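Local coordinates for protein starch synthase I (Hordeum vulgare, PDB 4HLN) that belongs to the plant starch synthases, glycosyltransferases with the GT-B fold, in which two Rossmann-like domains face each other across a cleft, at residues 423-428 with 440-445; 538-543 with 599-604; 605-608 with 612-615. All blocks are in the same frame, centred on the assembly; numbering follows the deposited sequence.

How the contacts relate
Contacts 1 and 2 both reach the six-stranded parallel sheet of the C-terminal domain, through strands 442-446 and 540-544. Their centres are about 14 Å apart and they do not touch. Contacts 2 and 3 share helix 594-606, with centres about 15 Å apart. They meet where Met-605 CG packs 3.4 Å from Gly-538 N. Contact 3 then follows the chain from this helix into helix 611-627. Contacts 1 and 3 are the most distant pair, with centres about 26 Å apart. Contact 2 lies close to the glycan pocket: the side chain of Leu-600 is about 7 Å from a bound alpha-D-glucopyranose, and Leu-600 also touches the pocket residues Phe-556 and Trp-569.

Contact 1 (423-428 with 440-445); sequences KCKAEL and VPLIGF
Lys-425 reaches toward Val-440 with a fully extended side chain. Its CG is anti to the backbone N (chi1 -177°), and each later torsion is also close to 180°. This straight stem carries the ammonium group from helix 419-432 to the residues that lead into strand 442-446. Leu-442 has the same first torsion (chi1 173°), which carries its CG toward the helix, where CD2 makes the contacts. The two side chains run past each other, pointing opposite ways.

Lys-425 NZ donates a hydrogen bond of 2.7 Å to Val-440 O. The C=O...N angle is 165°, so the donor meets the oxygen nearly end-on. The stem of the lysine lies alongside the leucine. Lys-425 CE is 3.9 Å from Leu-442 CB, and Lys-425 CG is 4.1 Å from Leu-442 CD2. Three residues further along the helix, Leu-428 offers CD2 to the same methyl, with Leu-428 CD2 4.0 Å from Leu-442 CD2. The two leucines meet at a slant. Leu-442 CD2 thus packs against both helix residues.

Other parts of the C-terminal domain complete the site. Lys-425 NZ forms a salt bridge with Asp-516 OD2 and a hydrogen bond with Glu-438 O. Asp-516 OD2 also accepts a hydrogen bond from Leu-442 N, while Phe-590 of helix 576-592 touches Lys-425.

The contact joins a helix to one of the inner strands of a Rossmann-like sheet. It has a polar end and an apolar middle. The ammonium group is buried, but two backbone carbonyls and one carboxylate grip it. That setting is consistent with a lysine that stays charged inside the domain, with its methylenes serving as part of the hydrophobic packing.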
ATOM      1  N   LYS A 423      31.409  -9.149  -5.548  1.00 40.95           N
ATOM      2  CA  LYS A 423      31.815 -10.025  -4.464  1.00 41.06           C
ATOM      3  C   LYS A 423      30.612 -10.620  -3.724  1.00 50.85           C
ATOM      4  O   LYS A 423      30.603 -11.804  -3.390  1.00 53.95           O
ATOM      5  CB  LYS A 423      32.736  -9.274  -3.506  1.00 41.97           C
ATOM      6  CG  LYS A 423      33.845  -8.534  -4.224  1.00 48.44           C
ATOM      7  CD  LYS A 423      34.927  -8.060  -3.279  1.00 59.93           C
ATOM      8  CE  LYS A 423      35.925  -7.171  -4.027  1.00 76.50           C
ATOM      9  NZ  LYS A 423      37.048  -6.671  -3.173  1.00 81.99           N
ATOM     10  N   CYS A 424      29.590  -9.806  -3.487  1.00 49.34           N
ATOM     11  CA  CYS A 424      28.377 -10.301  -2.853  1.00 45.38           C
ATOM     12  C   CYS A 424      27.766 -11.414  -3.682  1.00 46.41           C
ATOM     13  O   CYS A 424      27.367 -12.447  -3.142  1.00 50.59           O
ATOM     14  CB  CYS A 424      27.362  -9.164  -2.596  1.00 45.22           C
ATOM     15  SG  CYS A 424      27.850  -8.036  -1.209  1.00 48.73           S
ATOM     16  N   LYS A 425      27.707 -11.207  -4.992  1.00 44.29           N
ATOM     17  CA  LYS A 425      27.151 -12.212  -5.899  1.00 44.64           C
ATOM     18  C   LYS A 425      27.917 -13.526  -5.843  1.00 44.06           C
ATOM     19  O   LYS A 425      27.320 -14.609  -5.869  1.00 47.92           O
ATOM     20  CB  LYS A 425      27.156 -11.708  -7.344  1.00 39.91           C
ATOM     21  CG  LYS A 425      26.523 -12.684  -8.327  1.00 47.25           C
ATOM     22  CD  LYS A 425      26.742 -12.218  -9.749  1.00 53.21           C
ATOM     23  CE  LYS A 425      26.046 -13.110 -10.747  1.00 54.16           C
ATOM     24  NZ  LYS A 425      26.053 -12.479 -12.087  1.00 55.65           N
ATOM     25  N   ALA A 426      29.241 -13.423  -5.787  1.00 32.27           N
ATOM     26  CA  ALA A 426      30.086 -14.595  -5.780  1.00 47.64           C
ATOM     27  C   ALA A 426      29.858 -15.317  -4.468  1.00 51.05           C
ATOM     28  O   ALA A 426      29.664 -16.534  -4.435  1.00 48.12           O
ATOM     29  CB  ALA A 426      31.520 -14.196  -5.934  1.00 22.30           C
ATOM     30  N   GLU A 427      29.853 -14.543  -3.387  1.00 43.97           N
ATOM     31  CA  GLU A 427      29.658 -15.097  -2.061  1.00 44.86           C
ATOM     32  C   GLU A 427      28.270 -15.694  -1.900  1.00 52.15           C
ATOM     33  O   GLU A 427      28.056 -16.600  -1.100  1.00 54.84           O
ATOM     34  CB  GLU A 427      29.909 -14.031  -1.005  1.00 49.57           C
ATOM     35  CG  GLU A 427      31.379 -13.797  -0.747  1.00 53.72           C
ATOM     36  CD  GLU A 427      32.113 -15.091  -0.414  1.00 62.48           C
ATOM     37  OE1 GLU A 427      31.975 -15.574   0.735  1.00 60.19           O
ATOM     38  OE2 GLU A 427      32.816 -15.628  -1.303  1.00 57.69           O
ATOM     39  N   LEU A 428      27.329 -15.181  -2.674  1.00 45.34           N
ATOM     40  CA  LEU A 428      25.979 -15.691  -2.627  1.00 38.93           C
ATOM     41  C   LEU A 428      25.895 -16.993  -3.407  1.00 48.92           C
ATOM     42  O   LEU A 428      25.299 -17.957  -2.938  1.00 51.90           O
ATOM     43  CB  LEU A 428      24.992 -14.650  -3.174  1.00 38.27           C
ATOM     44  CG  LEU A 428      23.521 -15.073  -3.265  1.00 48.63           C
ATOM     45  CD1 LEU A 428      22.939 -15.364  -1.879  1.00 41.42           C
ATOM     46  CD2 LEU A 428      22.708 -14.012  -3.996  1.00 46.82           C
ATOM     47  N   VAL A 440      26.957 -15.003 -15.682  1.00 66.32           N
ATOM     48  CA  VAL A 440      25.605 -15.543 -15.722  1.00 70.42           C
ATOM     49  C   VAL A 440      24.639 -14.605 -14.979  1.00 73.52           C
ATOM     50  O   VAL A 440      24.982 -14.063 -13.929  1.00 69.95           O
ATOM     51  CB  VAL A 440      25.574 -16.953 -15.084  1.00 69.71           C
ATOM     52  CG1 VAL A 440      25.867 -16.861 -13.594  1.00 79.83           C
ATOM     53  CG2 VAL A 440      24.244 -17.626 -15.306  1.00 63.30           C
ATOM     54  N   PRO A 441      23.432 -14.392 -15.537  1.00 72.65           N
ATOM     55  CA  PRO A 441      22.393 -13.593 -14.877  1.00 63.46           C
ATOM     56  C   PRO A 441      21.816 -14.329 -13.678  1.00 64.81           C
ATOM     57  O   PRO A 441      21.339 -15.459 -13.819  1.00 67.84           O
ATOM     58  CB  PRO A 441      21.310 -13.470 -15.953  1.00 63.07           C
ATOM     59  CG  PRO A 441      21.988 -13.814 -17.236  1.00 67.38           C
ATOM     60  CD  PRO A 441      23.013 -14.824 -16.878  1.00 69.32           C
ATOM     61  N   LEU A 442      21.863 -13.697 -12.513  1.00 58.07           N
ATOM     62  CA  LEU A 442      21.323 -14.292 -11.302  1.00 49.84           C
ATOM     63  C   LEU A 442      20.051 -13.565 -10.889  1.00 55.64           C
ATOM     64  O   LEU A 442      20.041 -12.343 -10.726  1.00 65.10           O
ATOM     65  CB  LEU A 442      22.359 -14.259 -10.186  1.00 50.76           C
ATOM     66  CG  LEU A 442      21.890 -14.702  -8.798  1.00 54.51           C
ATOM     67  CD1 LEU A 442      21.122 -16.011  -8.839  1.00 50.72           C
ATOM     68  CD2 LEU A 442      23.081 -14.814  -7.862  1.00 55.57           C
ATOM     69  N   ILE A 443      18.978 -14.328 -10.729  1.00 53.62           N
ATOM     70  CA  ILE A 443      17.657 -13.770 -10.517  1.00 51.54           C
ATOM     71  C   ILE A 443      17.056 -14.241  -9.211  1.00 61.38           C
ATOM     72  O   ILE A 443      17.140 -15.426  -8.869  1.00 62.85           O
ATOM     73  CB  ILE A 443      16.722 -14.186 -11.634  1.00 53.46           C
ATOM     74  CG1 ILE A 443      17.207 -13.594 -12.950  1.00 58.34           C
ATOM     75  CG2 ILE A 443      15.314 -13.716 -11.345  1.00 53.37           C
ATOM     76  CD1 ILE A 443      16.628 -14.270 -14.152  1.00 56.96           C
ATOM     77  N   GLY A 444      16.440 -13.302  -8.493  1.00 55.91           N
ATOM     78  CA  GLY A 444      15.866 -13.576  -7.190  1.00 42.30           C
ATOM     79  C   GLY A 444      14.362 -13.352  -7.124  1.00 52.86           C
ATOM     80  O   GLY A 444      13.810 -12.444  -7.765  1.00 46.16           O
ATOM     81  N   PHE A 445      13.698 -14.209  -6.355  1.00 48.90           N
ATOM     82  CA  PHE A 445      12.354 -13.930  -5.889  1.00 50.76           C
ATOM     83  C   PHE A 445      12.365 -14.037  -4.371  1.00 49.96           C
ATOM     84  O   PHE A 445      13.037 -14.893  -3.813  1.00 51.40           O
ATOM     85  CB  PHE A 445      11.341 -14.919  -6.465  1.00 61.27           C
ATOM     86  CG  PHE A 445      10.033 -14.918  -5.729  1.00 63.99           C
ATOM     87  CD1 PHE A 445       9.874 -15.671  -4.570  1.00 56.90           C
ATOM     88  CD2 PHE A 445       8.974 -14.137  -6.168  1.00 65.55           C
ATOM     89  CE1 PHE A 445       8.678 -15.658  -3.872  1.00 58.17           C
ATOM     90  CE2 PHE A 445       7.774 -14.119  -5.473  1.00 55.84           C
ATOM     91  CZ  PHE A 445       7.627 -14.879  -4.326  1.00 57.32           C
TER

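Contact 2 (538-543 with 599-604); sequences GTVPVV and GLMKRG
Gly-538 and Met-601 bring their backbones unusually close, with Gly-538 CA only 4.4 Å from Met-601 CA. No hydrogen bond links the two segments. Gly-538 has a positive phi of 69° and is the C-prime residue of the Schellman motif that ends helix 529-536. The positive phi by itself favours glycine here. The turn brings the loop against helix 594-606.

Met-601 wraps around the carbonyl of this glycine. Its CG is anti to its own carbonyl carbon (chi1 -62°), and the chain bends at chi3 (63°). Met-601 CG is 3.4 Å from Gly-538 O, and Met-601 CE returns to within 3.7 Å of Gly-538 O. The sulfur stands further off.

Val-540 makes the apolar half of the contact. It uses one methyl for both helix residues. Val-540 CG2 is 4.1 Å from Leu-600 CB and also 4.1 Å from Met-601 CG. The valine crosses each of these side chains at about a right angle. Its CG2 therefore meets the helix near the bases of two consecutive side chains.

All four touching residues are buried. Leu-600 also touches Phe-556 and Trp-569, which line the glycan pocket, so the packing continues up to its wall. Arg-603, on the same helix, touches Phe-556 and bonds through NE to Gly-566 O. Strand 540-544 runs between strands 517-520 and 569-571 of the parallel sheet. Helix 529-536 leads into it through Gly-538, and helix 594-606 packs on the start of the strand.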
ATOM      1  N   GLY A 538      20.838  -1.574  -6.221  1.00 53.99           N
ATOM      2  CA  GLY A 538      21.346  -1.753  -7.570  1.00 59.07           C
ATOM      3  C   GLY A 538      20.930  -3.083  -8.172  1.00 60.00           C
ATOM      4  O   GLY A 538      21.564  -3.602  -9.090  1.00 55.11           O
ATOM      5  N   THR A 539      19.857  -3.648  -7.638  1.00 53.16           N
ATOM      6  CA  THR A 539      19.291  -4.847  -8.215  1.00 52.32           C
ATOM      7  C   THR A 539      18.091  -4.433  -9.039  1.00 57.07           C
ATOM      8  O   THR A 539      17.157  -3.817  -8.528  1.00 69.89           O
ATOM      9  CB  THR A 539      18.895  -5.846  -7.135  1.00 50.43           C
ATOM     10  OG1 THR A 539      20.048  -6.138  -6.336  1.00 41.82           O
ATOM     11  CG2 THR A 539      18.351  -7.139  -7.756  1.00 37.16           C
ATOM     12  N   VAL A 540      18.137  -4.749 -10.325  1.00 51.11           N
ATOM     13  CA  VAL A 540      17.129  -4.272 -11.251  1.00 49.25           C
ATOM     14  C   VAL A 540      15.853  -5.075 -11.106  1.00 49.88           C
ATOM     15  O   VAL A 540      15.854  -6.298 -11.221  1.00 55.09           O
ATOM     16  CB  VAL A 540      17.620  -4.300 -12.704  1.00 51.13           C
ATOM     17  CG1 VAL A 540      16.490  -3.946 -13.637  1.00 62.60           C
ATOM     18  CG2 VAL A 540      18.755  -3.322 -12.888  1.00 45.69           C
ATOM     19  N   PRO A 541      14.757  -4.379 -10.824  1.00 42.42           N
ATOM     20  CA  PRO A 541      13.491  -5.064 -10.603  1.00 39.35           C
ATOM     21  C   PRO A 541      12.741  -5.324 -11.897  1.00 48.68           C
ATOM     22  O   PRO A 541      12.758  -4.500 -12.814  1.00 51.76           O
ATOM     23  CB  PRO A 541      12.721  -4.069  -9.730  1.00 43.56           C
ATOM     24  CG  PRO A 541      13.239  -2.734 -10.129  1.00 39.00           C
ATOM     25  CD  PRO A 541      14.702  -2.963 -10.426  1.00 47.17           C
ATOM     26  N   VAL A 542      12.102  -6.486 -11.958  1.00 48.03           N
ATOM     27  CA  VAL A 542      11.129  -6.803 -12.993  1.00 48.80           C
ATOM     28  C   VAL A 542       9.795  -7.114 -12.310  1.00 57.07           C
ATOM     29  O   VAL A 542       9.665  -8.083 -11.561  1.00 61.93           O
ATOM     30  CB  VAL A 542      11.577  -8.006 -13.836  1.00 52.32           C
ATOM     31  CG1 VAL A 542      10.408  -8.563 -14.650  1.00 48.22           C
ATOM     32  CG2 VAL A 542      12.748  -7.622 -14.722  1.00 47.79           C
ATOM     33  N   VAL A 543       8.799  -6.287 -12.576  1.00 57.83           N
ATOM     34  CA  VAL A 543       7.588  -6.299 -11.783  1.00 56.92           C
ATOM     35  C   VAL A 543       6.320  -6.203 -12.639  1.00 56.41           C
ATOM     36  O   VAL A 543       6.326  -5.593 -13.712  1.00 58.86           O
ATOM     37  CB  VAL A 543       7.638  -5.141 -10.769  1.00 62.59           C
ATOM     38  CG1 VAL A 543       7.844  -3.822 -11.494  1.00 59.57           C
ATOM     39  CG2 VAL A 543       6.381  -5.108  -9.922  1.00 72.96           C
ATOM     40  N   GLY A 599      23.705   1.913 -15.840  1.00 66.02           N
ATOM     41  CA  GLY A 599      22.865   3.088 -15.718  1.00 62.21           C
ATOM     42  C   GLY A 599      21.569   2.770 -15.003  1.00 74.00           C
ATOM     43  O   GLY A 599      21.123   3.536 -14.143  1.00 80.96           O
ATOM     44  N   LEU A 600      20.956   1.642 -15.357  1.00 65.13           N
ATOM     45  CA  LEU A 600      19.711   1.235 -14.719  1.00 61.86           C
ATOM     46  C   LEU A 600      19.901   1.088 -13.212  1.00 65.34           C
ATOM     47  O   LEU A 600      19.030   1.462 -12.418  1.00 61.91           O
ATOM     48  CB  LEU A 600      19.207  -0.070 -15.321  1.00 59.44           C
ATOM     49  CG  LEU A 600      18.329   0.118 -16.555  1.00 62.77           C
ATOM     50  CD1 LEU A 600      18.295  -1.149 -17.382  1.00 55.83           C
ATOM     51  CD2 LEU A 600      16.914   0.559 -16.160  1.00 63.64           C
ATOM     52  N   MET A 601      21.053   0.544 -12.828  1.00 64.01           N
ATOM     53  CA  MET A 601      21.378   0.352 -11.421  1.00 60.72           C
ATOM     54  C   MET A 601      21.570   1.681 -10.714  1.00 65.52           C
ATOM     55  O   MET A 601      20.887   1.981  -9.731  1.00 68.98           O
ATOM     56  CB  MET A 601      22.640  -0.489 -11.279  1.00 50.55           C
ATOM     57  CG  MET A 601      22.507  -1.890 -11.851  1.00 51.88           C
ATOM     58  SD  MET A 601      24.107  -2.696 -12.170  1.00 67.61           S
ATOM     59  CE  MET A 601      24.836  -2.828 -10.533  1.00 34.97           C
ATOM     60  N   LYS A 602      22.503   2.477 -11.221  1.00 65.83           N
ATOM     61  CA  LYS A 602      22.825   3.757 -10.605  1.00 67.12           C
ATOM     62  C   LYS A 602      21.584   4.646 -10.450  1.00 67.62           C
ATOM     63  O   LYS A 602      21.436   5.364  -9.448  1.00 59.70           O
ATOM     64  CB  LYS A 602      23.952   4.455 -11.374  1.00 64.83           C
ATOM     65  CG  LYS A 602      25.300   3.721 -11.246  1.00 78.61           C
ATOM     66  CD  LYS A 602      26.484   4.528 -11.771  1.00 81.58           C
ATOM     67  CE  LYS A 602      27.812   3.870 -11.414  1.00 87.32           C
ATOM     68  NZ  LYS A 602      28.980   4.752 -11.710  1.00 89.62           N
ATOM     69  N   ARG A 603      20.680   4.577 -11.425  1.00 58.62           N
ATOM     70  CA  ARG A 603      19.445   5.333 -11.339  1.00 60.68           C
ATOM     71  C   ARG A 603      18.602   4.850 -10.161  1.00 69.89           C
ATOM     72  O   ARG A 603      18.066   5.662  -9.400  1.00 73.16           O
ATOM     73  CB  ARG A 603      18.665   5.267 -12.652  1.00 62.52           C
ATOM     74  CG  ARG A 603      18.524   6.627 -13.332  1.00 57.29           C
ATOM     75  CD  ARG A 603      19.065   6.621 -14.745  1.00 59.01           C
ATOM     76  NE  ARG A 603      18.357   5.670 -15.592  1.00 72.30           N
ATOM     77  CZ  ARG A 603      18.940   4.947 -16.544  1.00 77.05           C
ATOM     78  NH1 ARG A 603      18.225   4.092 -17.273  1.00 72.26           N
ATOM     79  NH2 ARG A 603      20.244   5.079 -16.765  1.00 71.50           N
ATOM     80  N   GLY A 604      18.512   3.531  -9.996  1.00 65.67           N
ATOM     81  CA  GLY A 604      17.770   2.958  -8.886  1.00 54.67           C
ATOM     82  C   GLY A 604      18.333   3.376  -7.542  1.00 59.44           C
ATOM     83  O   GLY A 604      17.599   3.767  -6.625  1.00 57.52           O
TER

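Contact 3 (605-608 with 612-615); sequences MTKD and DHAA
Asp-608 and His-613 lie alongside each other, pointing opposite ways, and they make nearly all of this contact. Asp-608 CG is 3.4 Å from His-613 CB, and Asp-608 CB is 3.7 Å from His-613 CD2. The carboxylate and the imidazole are turned 46° against each other. The carboxylate lies by the root of the ring, not by its nitrogens. The backbone also takes part: Asp-608 O lies 3.5 Å above one face of the ring, displaced toward the rim. Lys-607 comes to the ring obliquely. Its NZ stays 4.3 Å from His-613 NE2, and no hydrogen bond forms.

The next shell ties the two residues together. With CG anti to the backbone N (chi1 -174°), the carboxylate of Asp-608 is held out toward helix 611-627. Asp-608 OD2 accepts a hydrogen bond from Thr-610 N, an Asx turn. Thr-610 also bonds through OG1 to His-613 N, in the first turn of helix 611-627. One threonine thus links the Asp-608 carboxylate to the His-613 backbone. His-613 O is in turn bonded to Gln-617 NE2 further along the helix.

Beyond this lies the link between the domains. Helix 594-606 ends just before Lys-607, which is the first residue to leave helical geometry. The chain then crosses into helix 611-627, which packs with the N-terminal domain. Asp-612 OD1 forms a salt bridge there with Arg-157 NE. Such a return of the C-terminal helix to the first domain is a known feature of GT-B enzymes.

The contact is van der Waals packing between two polar side chains, with no hydrogen bond between them. The carboxylate and the carbonyl of Asp-608 would tend to favour a protonated His-613, whereas Lys-607 would oppose it. The contact lies at the surface, so solvent probably weakens both effects.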
ATOM      1  N   MET A 605      19.654   3.308  -7.429  1.00 55.56           N
ATOM      2  CA  MET A 605      20.321   3.549  -6.160  1.00 54.52           C
ATOM      3  C   MET A 605      20.306   5.013  -5.742  1.00 63.58           C
ATOM      4  O   MET A 605      20.288   5.326  -4.547  1.00 65.61           O
ATOM      5  CB  MET A 605      21.749   3.035  -6.229  1.00 49.72           C
ATOM      6  CG  MET A 605      21.823   1.626  -6.792  1.00 57.66           C
ATOM      7  SD  MET A 605      23.512   1.062  -7.035  1.00 72.49           S
ATOM      8  CE  MET A 605      24.077   1.099  -5.345  1.00 23.90           C
ATOM      9  N   THR A 606      20.315   5.911  -6.722  1.00 62.12           N
ATOM     10  CA  THR A 606      20.311   7.333  -6.407  1.00 66.66           C
ATOM     11  C   THR A 606      18.916   7.860  -6.059  1.00 65.01           C
ATOM     12  O   THR A 606      18.815   8.892  -5.412  1.00 62.58           O
ATOM     13  CB  THR A 606      20.961   8.194  -7.510  1.00 65.42           C
ATOM     14  OG1 THR A 606      20.447   7.803  -8.783  1.00 72.31           O
ATOM     15  CG2 THR A 606      22.473   8.015  -7.513  1.00 53.85           C
ATOM     16  N   LYS A 607      17.858   7.146  -6.467  1.00 62.44           N
ATOM     17  CA  LYS A 607      16.478   7.498  -6.089  1.00 52.78           C
ATOM     18  C   LYS A 607      16.289   7.558  -4.572  1.00 63.12           C
ATOM     19  O   LYS A 607      16.913   6.799  -3.825  1.00 69.39           O
ATOM     20  CB  LYS A 607      15.448   6.528  -6.689  1.00 48.40           C
ATOM     21  CG  LYS A 607      14.964   6.879  -8.103  1.00 59.64           C
ATOM     22  CD  LYS A 607      13.417   6.871  -8.232  1.00 64.52           C
ATOM     23  CE  LYS A 607      12.733   7.891  -7.276  1.00111.79           C
ATOM     24  NZ  LYS A 607      13.117   9.343  -7.445  1.00102.30           N
ATOM     25  N   ASP A 608      15.428   8.470  -4.125  1.00 68.08           N
ATOM     26  CA  ASP A 608      15.100   8.585  -2.707  1.00 64.13           C
ATOM     27  C   ASP A 608      13.910   7.681  -2.399  1.00 61.94           C
ATOM     28  O   ASP A 608      12.822   7.874  -2.941  1.00 58.63           O
ATOM     29  CB  ASP A 608      14.775  10.036  -2.338  1.00 60.72           C
ATOM     30  CG  ASP A 608      14.573  10.236  -0.834  1.00 70.13           C
ATOM     31  OD1 ASP A 608      14.549  11.398  -0.380  1.00 79.22           O
ATOM     32  OD2 ASP A 608      14.434   9.238  -0.098  1.00 69.95           O
ATOM     33  N   ASP A 612      10.484  10.340   4.050  1.00 46.76           N
ATOM     34  CA  ASP A 612      10.456  11.781   3.832  1.00 53.57           C
ATOM     35  C   ASP A 612      10.044  12.066   2.408  1.00 55.94           C
ATOM     36  O   ASP A 612       9.209  12.938   2.149  1.00 59.57           O
ATOM     37  CB  ASP A 612      11.814  12.426   4.113  1.00 50.21           C
ATOM     38  CG  ASP A 612      11.896  13.007   5.505  1.00 73.16           C
ATOM     39  OD1 ASP A 612      10.854  13.482   6.021  1.00 69.20           O
ATOM     40  OD2 ASP A 612      13.005  12.982   6.088  1.00 90.48           O
ATOM     41  N   HIS A 613      10.639  11.329   1.481  1.00 46.94           N
ATOM     42  CA  HIS A 613      10.342  11.548   0.089  1.00 54.05           C
ATOM     43  C   HIS A 613       8.876  11.206  -0.131  1.00 62.27           C
ATOM     44  O   HIS A 613       8.156  11.913  -0.837  1.00 59.10           O
ATOM     45  CB  HIS A 613      11.240  10.689  -0.784  1.00 62.30           C
ATOM     46  CG  HIS A 613      11.043  10.917  -2.247  1.00 77.36           C
ATOM     47  ND1 HIS A 613      10.133  10.200  -2.993  1.00 84.56           N
ATOM     48  CD2 HIS A 613      11.632  11.790  -3.099  1.00 80.74           C
ATOM     49  CE1 HIS A 613      10.174  10.616  -4.247  1.00 89.49           C
ATOM     50  NE2 HIS A 613      11.076  11.577  -4.339  1.00 89.12           N
ATOM     51  N   ALA A 614       8.435  10.124   0.499  1.00 56.54           N
ATOM     52  CA  ALA A 614       7.058   9.696   0.372  1.00 48.66           C
ATOM     53  C   ALA A 614       6.096  10.748   0.928  1.00 46.45           C
ATOM     54  O   ALA A 614       5.106  11.095   0.281  1.00 50.86           O
ATOM     55  CB  ALA A 614       6.863   8.363   1.073  1.00 45.16           C
ATOM     56  N   ALA A 615       6.384  11.250   2.129  1.00 38.98           N
ATOM     57  CA  ALA A 615       5.517  12.239   2.770  1.00 43.91           C
ATOM     58  C   ALA A 615       5.465  13.534   1.960  1.00 54.54           C
ATOM     59  O   ALA A 615       4.435  14.201   1.894  1.00 57.05           O
ATOM     60  CB  ALA A 615       5.971  12.515   4.177  1.00 40.39           C
TER